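Local atomic coordinates of diaminopimelate decarboxylase (Methanocaldococcus jannaschii, PDB entry 1TWI), a protein that catalyses the pyridoxal 5'-phosphate-dependent decarboxylation of meso-diaminopimelate to L-lysine, the last step of lysine biosynthesis by the diaminopimelate pathway. Residues 400-405 with 411-416. Sequence-based numbering, arbitrary orientation.
Sequences RPRMVL and VFLIRE
Met403 O receives two backbone N-H groups, from Ile414 N at 2.8 Å and Arg415 N at 3.1 Å, both from one face of its carbonyl plane. This is a classic beta bulge in the antiparallel hairpin 402-407/410-415. Strand 402-407 also pairs in parallel with strand 32-36, and the second subunit packs His432 against Phe412 and Pro430 on Ile414.

Arg415 CB rests on Met403 CG at 3.6 Å. From CG, anti to the backbone N (chi1 -175°), the chain stays extended to NE, and Arg415 CD lies 3.4 Å from Pro401 O. NE donates to a water that also bridges Arg400 O and Glu416 O. A turn about CD-NE (chi4 93°) brings NH2 over the rim of one face of the Arg400 guanidinium; Arg415 NH2 is 3.4 Å from Arg400 NE, two donors without a hydrogen bond.

Arg402 NE and NH2 grip the Glu416 carboxylate side-on, NE to OE1 at 2.6 Å and NH2 to OE2 at 3.3 Å, nearly coplanar.

Glu418 forms a salt bridge with Arg400 and probably offsets the like charges. The bulge thus shifts the register by one residue with Met403 O still satisfied, while salt bridge and water tie the open end.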
loop_
_atom_site.group_PDB
_atom_site.type_symbol
_atom_site.label_atom_id
_atom_site.label_comp_id
_atom_site.label_asym_id
_atom_site.label_seq_id
_atom_site.Cartn_x
_atom_site.Cartn_y
_atom_site.Cartn_z
ATOM N N ARG A 400 2.660 9.168 -8.151
ATOM C CA ARG A 400 1.867 9.656 -7.018
ATOM C C ARG A 400 1.352 11.001 -7.476
ATOM O O ARG A 400 2.023 11.742 -8.215
ATOM C CB ARG A 400 2.689 9.694 -5.730
ATOM C CG ARG A 400 2.787 8.234 -5.165
ATOM C CD ARG A 400 3.796 8.117 -4.061
ATOM N NE ARG A 400 5.159 8.305 -4.568
ATOM C CZ ARG A 400 6.235 8.324 -3.779
ATOM N NH1 ARG A 400 6.095 8.160 -2.463
ATOM N NH2 ARG A 400 7.445 8.535 -4.283
ATOM N N PRO A 401 0.140 11.351 -7.040
ATOM C CA PRO A 401 -0.483 12.605 -7.453
ATOM C C PRO A 401 -0.003 13.927 -6.890
ATOM O O PRO A 401 0.699 13.997 -5.874
ATOM C CB PRO A 401 -1.923 12.358 -7.076
ATOM C CG PRO A 401 -1.733 11.634 -5.715
ATOM C CD PRO A 401 -0.612 10.718 -5.922
ATOM N N ARG A 402 -0.427 14.986 -7.564
ATOM C CA ARG A 402 -0.141 16.336 -7.094
ATOM C C ARG A 402 -1.021 16.584 -5.883
ATOM O O ARG A 402 -2.024 15.907 -5.723
ATOM C CB ARG A 402 -0.566 17.358 -8.137
ATOM C CG ARG A 402 0.549 17.806 -9.040
ATOM C CD ARG A 402 0.037 18.774 -10.097
ATOM N NE ARG A 402 1.144 19.520 -10.675
ATOM C CZ ARG A 402 0.977 20.518 -11.538
ATOM N NH1 ARG A 402 -0.275 20.864 -11.945
ATOM N NH2 ARG A 402 2.047 21.218 -11.934
ATOM N N MET A 403 -0.634 17.567 -5.061
ATOM C CA MET A 403 -1.425 18.004 -3.915
ATOM C C MET A 403 -1.299 19.526 -3.835
ATOM O O MET A 403 -0.190 20.053 -4.020
ATOM C CB MET A 403 -0.896 17.493 -2.570
ATOM C CG MET A 403 -0.664 15.981 -2.543
ATOM S SD MET A 403 -0.852 15.325 -0.812
ATOM C CE MET A 403 0.570 16.259 0.049
ATOM N N VAL A 404 -2.404 20.212 -3.510
ATOM C CA VAL A 404 -2.370 21.653 -3.336
ATOM C C VAL A 404 -2.905 21.953 -1.932
ATOM O O VAL A 404 -3.606 21.101 -1.314
ATOM C CB VAL A 404 -3.246 22.426 -4.365
ATOM C CG1 VAL A 404 -2.642 22.318 -5.770
ATOM C CG2 VAL A 404 -4.698 21.870 -4.402
ATOM N N LEU A 405 -2.539 23.137 -1.430
ATOM C CA LEU A 405 -2.972 23.644 -0.137
ATOM C C LEU A 405 -3.852 24.873 -0.434
ATOM O O LEU A 405 -3.417 25.783 -1.169
ATOM C CB LEU A 405 -1.777 24.093 0.725
ATOM C CG LEU A 405 -2.173 24.619 2.128
ATOM C CD1 LEU A 405 -2.506 23.501 3.123
ATOM C CD2 LEU A 405 -1.050 25.467 2.652
ATOM N N VAL A 411 -3.972 29.433 -3.491
ATOM C CA VAL A 411 -3.931 27.975 -3.558
ATOM C C VAL A 411 -2.488 27.675 -3.938
ATOM O O VAL A 411 -1.974 28.255 -4.925
ATOM C CB VAL A 411 -4.863 27.408 -4.677
ATOM C CG1 VAL A 411 -4.782 25.823 -4.704
ATOM C CG2 VAL A 411 -6.303 27.840 -4.414
ATOM N N PHE A 412 -1.835 26.785 -3.201
ATOM C CA PHE A 412 -0.434 26.498 -3.498
ATOM C C PHE A 412 -0.133 25.036 -3.779
ATOM O O PHE A 412 -0.618 24.146 -3.092
ATOM C CB PHE A 412 0.448 26.975 -2.317
ATOM C CG PHE A 412 0.250 28.426 -1.969
ATOM C CD1 PHE A 412 -0.746 28.813 -1.049
ATOM C CD2 PHE A 412 1.046 29.392 -2.551
ATOM C CE1 PHE A 412 -0.941 30.162 -0.697
ATOM C CE2 PHE A 412 0.877 30.768 -2.220
ATOM C CZ PHE A 412 -0.134 31.153 -1.275
ATOM N N LEU A 413 0.709 24.786 -4.782
ATOM C CA LEU A 413 1.091 23.404 -5.073
ATOM C C LEU A 413 2.018 22.979 -3.921
ATOM O O LEU A 413 3.048 23.606 -3.664
ATOM C CB LEU A 413 1.810 23.312 -6.459
ATOM C CG LEU A 413 2.171 21.883 -6.951
ATOM C CD1 LEU A 413 0.864 21.046 -7.119
ATOM C CD2 LEU A 413 2.926 21.947 -8.303
ATOM N N ILE A 414 1.664 21.930 -3.188
ATOM C CA ILE A 414 2.571 21.486 -2.123
ATOM C C ILE A 414 3.177 20.111 -2.375
ATOM O O ILE A 414 4.022 19.648 -1.591
ATOM C CB ILE A 414 1.916 21.487 -0.714
ATOM C CG1 ILE A 414 0.634 20.623 -0.703
ATOM C CG2 ILE A 414 1.553 22.975 -0.349
ATOM C CD1 ILE A 414 0.156 20.330 0.753
ATOM N N ARG A 415 2.741 19.437 -3.441
ATOM C CA ARG A 415 3.405 18.185 -3.811
ATOM C C ARG A 415 3.326 18.114 -5.314
ATOM O O ARG A 415 2.256 18.263 -5.886
ATOM C CB ARG A 415 2.730 16.947 -3.165
ATOM C CG ARG A 415 3.530 15.653 -3.476
ATOM C CD ARG A 415 2.772 14.343 -3.187
ATOM N NE ARG A 415 3.503 13.263 -3.839
ATOM C CZ ARG A 415 4.427 12.528 -3.243
ATOM N NH1 ARG A 415 4.720 12.734 -1.958
ATOM N NH2 ARG A 415 5.089 11.613 -3.939
ATOM N N GLU A 416 4.451 17.900 -5.994
ATOM C CA GLU A 416 4.398 17.808 -7.456
ATOM C C GLU A 416 4.100 16.372 -7.817
ATOM O O GLU A 416 4.390 15.432 -7.045
ATOM C CB GLU A 416 5.744 18.248 -8.053
ATOM C CG GLU A 416 5.792 18.386 -9.553
ATOM C CD GLU A 416 4.659 19.199 -10.162
ATOM O OE1 GLU A 416 3.603 18.595 -10.343
ATOM O OE2 GLU A 416 4.829 20.409 -10.460
HETATM O O HOH W 1 4.163 12.747 -6.621
#